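Local coordinates for GTN Reductase (Agrobacterium tumefaciens, PDB 4JIP), which probably reduces nitrate esters such as glycerol trinitrate as an FMN-dependent oxidoreductase of the old yellow enzyme family, at residues 177-182 / 227-232. Numbering follows the deposited sequence.
With FMN (flavin mononucleotide), chain B; HBA (p-hydroxybenzaldehyde), chain C.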
loop_
_atom_site.group_PDB
_atom_site.type_symbol
_atom_site.label_atom_id
_atom_site.label_comp_id
_atom_site.label_asym_id
_atom_site.label_seq_id
_atom_site.Cartn_x
_atom_site.Cartn_y
_atom_site.Cartn_z
ATOM N N ILE A 177 -5.185 3.764 -1.396
ATOM C CA ILE A 177 -5.723 3.280 -0.133
ATOM C C ILE A 177 -5.154 1.904 0.183
ATOM O O ILE A 177 -5.379 0.948 -0.561
ATOM C CB ILE A 177 -7.257 3.190 -0.152
ATOM C CG1 ILE A 177 -7.882 4.587 -0.251
ATOM C CG2 ILE A 177 -7.754 2.478 1.096
ATOM C CD1 ILE A 177 -9.356 4.560 -0.625
ATOM N N HIS A 178 -4.408 1.805 1.280
ATOM C CA HIS A 178 -3.869 0.516 1.701
ATOM C C HIS A 178 -4.988 -0.364 2.287
ATOM O O HIS A 178 -5.432 -0.160 3.421
ATOM C CB HIS A 178 -2.724 0.698 2.711
ATOM C CG HIS A 178 -1.890 -0.528 2.908
ATOM N ND1 HIS A 178 -2.292 -1.789 2.510
ATOM C CD2 HIS A 178 -0.657 -0.691 3.461
ATOM C CE1 HIS A 178 -1.353 -2.665 2.808
ATOM N NE2 HIS A 178 -0.355 -2.030 3.384
ATOM N N ALA A 179 -5.432 -1.339 1.501
ATOM C CA ALA A 179 -6.483 -2.265 1.910
ATOM C C ALA A 179 -5.949 -3.694 1.857
ATOM O O ALA A 179 -6.708 -4.655 1.709
ATOM C CB ALA A 179 -7.708 -2.121 1.006
ATOM N N ALA A 180 -4.635 -3.828 1.989
ATOM C CA ALA A 180 -3.999 -5.109 1.756
ATOM C C ALA A 180 -3.225 -5.594 2.975
ATOM O O ALA A 180 -3.208 -4.938 4.013
ATOM C CB ALA A 180 -3.082 -5.018 0.536
ATOM N N ASN A 181 -2.613 -6.764 2.832
ATOM C CA ASN A 181 -1.613 -7.263 3.768
ATOM C C ASN A 181 -2.036 -7.344 5.245
ATOM O O ASN A 181 -1.232 -7.092 6.148
ATOM C CB ASN A 181 -0.314 -6.463 3.596
ATOM C CG ASN A 181 0.247 -6.572 2.185
ATOM O OD1 ASN A 181 0.009 -7.566 1.487
ATOM N ND2 ASN A 181 0.988 -5.553 1.756
ATOM N N GLY A 182 -3.297 -7.692 5.485
ATOM C CA GLY A 182 -3.767 -7.923 6.839
ATOM C C GLY A 182 -3.901 -6.691 7.726
ATOM O O GLY A 182 -3.969 -6.816 8.952
ATOM N N THR A 227 -7.905 8.561 -6.854
ATOM C CA THR A 227 -7.998 7.598 -5.760
ATOM C C THR A 227 -7.760 6.166 -6.222
ATOM O O THR A 227 -8.521 5.632 -7.027
ATOM C CB THR A 227 -9.388 7.613 -5.119
ATOM O OG1 THR A 227 -9.663 8.912 -4.578
ATOM C CG2 THR A 227 -9.472 6.557 -4.017
ATOM N N GLY A 228 -6.713 5.538 -5.698
ATOM C CA GLY A 228 -6.460 4.134 -5.978
ATOM C C GLY A 228 -6.552 3.320 -4.702
ATOM O O GLY A 228 -6.749 3.877 -3.629
ATOM N N ILE A 229 -6.391 2.005 -4.818
ATOM C CA ILE A 229 -6.499 1.109 -3.667
ATOM C C ILE A 229 -5.676 -0.159 -3.900
ATOM O O ILE A 229 -5.633 -0.689 -5.013
ATOM C CB ILE A 229 -7.992 0.762 -3.356
ATOM C CG1 ILE A 229 -8.124 -0.158 -2.133
ATOM C CG2 ILE A 229 -8.658 0.130 -4.566
ATOM C CD1 ILE A 229 -9.555 -0.262 -1.593
ATOM N N ARG A 230 -5.009 -0.640 -2.857
ATOM C CA ARG A 230 -4.262 -1.887 -2.969
ATOM C C ARG A 230 -5.025 -3.030 -2.313
ATOM O O ARG A 230 -5.489 -2.898 -1.192
ATOM C CB ARG A 230 -2.879 -1.758 -2.332
ATOM C CG ARG A 230 -1.981 -2.961 -2.599
ATOM C CD ARG A 230 -0.543 -2.719 -2.163
ATOM N NE ARG A 230 0.409 -3.213 -3.156
ATOM C CZ ARG A 230 1.610 -3.703 -2.864
ATOM N NH1 ARG A 230 2.007 -3.770 -1.602
ATOM N NH2 ARG A 230 2.413 -4.130 -3.831
ATOM N N LEU A 231 -5.145 -4.145 -3.026
ATOM C CA LEU A 231 -5.792 -5.343 -2.511
ATOM C C LEU A 231 -4.823 -6.526 -2.558
ATOM O O LEU A 231 -3.895 -6.558 -3.369
ATOM C CB LEU A 231 -7.034 -5.661 -3.337
ATOM C CG LEU A 231 -8.080 -4.548 -3.383
ATOM C CD1 LEU A 231 -9.091 -4.780 -4.508
ATOM C CD2 LEU A 231 -8.781 -4.426 -2.044
ATOM N N SER A 232 -5.047 -7.498 -1.685
ATOM C CA SER A 232 -4.235 -8.706 -1.651
ATOM C C SER A 232 -5.130 -9.872 -1.243
ATOM O O SER A 232 -5.228 -10.212 -0.065
ATOM C CB SER A 232 -3.090 -8.537 -0.659
ATOM O OG SER A 232 -3.579 -8.127 0.606
HETATM N N1 FMN B . 3.511 -3.248 0.915
HETATM C C2 FMN B . 2.610 -2.246 1.241
HETATM O O2 FMN B . 1.461 -2.257 0.789
HETATM N N3 FMN B . 2.976 -1.253 2.121
HETATM C C4 FMN B . 4.260 -1.212 2.620
HETATM O O4 FMN B . 4.581 -0.310 3.393
HETATM C C4A FMN B . 5.159 -2.228 2.312
HETATM N N5 FMN B . 6.417 -2.246 2.869
HETATM C C5A FMN B . 7.364 -3.175 2.467
HETATM C C6 FMN B . 8.685 -3.067 2.898
HETATM C C7 FMN B . 9.638 -3.976 2.464
HETATM C C7M FMN B . 11.049 -3.866 2.966
HETATM C C8 FMN B . 9.282 -4.992 1.585
HETATM C C8M FMN B . 10.305 -5.992 1.125
HETATM C C9 FMN B . 7.966 -5.095 1.147
HETATM C C9A FMN B . 7.001 -4.178 1.571
HETATM N N10 FMN B . 5.694 -4.231 1.102
HETATM C C10 FMN B . 4.791 -3.236 1.436
HETATM C "C1'" FMN B . 5.293 -5.249 0.070
HETATM C "C2'" FMN B . 5.747 -4.855 -1.340
HETATM O "O2'" FMN B . 5.060 -3.703 -1.768
HETATM C "C3'" FMN B . 5.510 -5.985 -2.337
HETATM O "O3'" FMN B . 4.172 -6.409 -2.214
HETATM C "C4'" FMN B . 6.450 -7.163 -2.085
HETATM O "O4'" FMN B . 7.755 -6.656 -1.907
HETATM C "C5'" FMN B . 6.451 -8.161 -3.246
HETATM O "O5'" FMN B . 6.906 -7.478 -4.388
HETATM P P FMN B . 8.334 -7.801 -5.073
HETATM O O1P FMN B . 8.412 -6.953 -6.313
HETATM O O2P FMN B . 9.448 -7.447 -4.115
HETATM O O3P FMN B . 8.412 -9.265 -5.426
HETATM C "C1'" HBA C . 6.768 -4.857 5.653
HETATM O "O1'" HBA C . 7.377 -4.180 6.482
HETATM C C1 HBA C . 5.399 -4.477 5.168
HETATM C C2 HBA C . 4.731 -3.363 5.654
HETATM C C3 HBA C . 3.467 -3.047 5.167
HETATM C C4 HBA C . 2.871 -3.837 4.199
HETATM C C5 HBA C . 3.536 -4.951 3.721
HETATM C C6 HBA C . 4.799 -5.259 4.200
HETATM O O4 HBA C . 1.613 -3.535 3.725
HETATM O O HOH W 1 -6.986 -7.043 0.309
#
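Ile177 CB meets Ile229 CG1 (4.0 Å) between neighbouring strands of the parallel eight-stranded TIM barrel of this old yellow enzyme relative, a worked example of how such barrels build an active site at the C-terminal ends of their strands. Both backbone polar atoms of Ile177 are bonded to the neighbouring strand: N donates almost straight to Gly228 O (2.7 Å), and O accepts from Arg230 N. Its CD1 lies against the Thr227 methyl, on the side covered by helix 204-222. His178 and Arg230 share the opposite face, the one turned to the flavin. With CG anti to the backbone N (chi1 -165°), His178 NE2 donates a short hydrogen bond to O4 of p-hydroxybenzaldehyde (2.5 Å), FMN O2 lying over one ring face; ND1 accepts from Ala180 N, which helps fix the ring's rotation. Arg230 NH1 bonds both FMN O2 and the ribityl O2'. Pairing weakens at Ala179, whose N makes a weak, bent bond to Arg230 O (3.1 Å, 132°) and whose CB packs on Ile229 CD1. Ala180 CB lies against Arg230 CG (3.9 Å). Asn181 N donates to Ser232 OG, itself bonded to Glu186; OD1 bonds Thr271, leaving ND2 to donate nearly straight (169°) to the same ligand O4, 2.9 Å away.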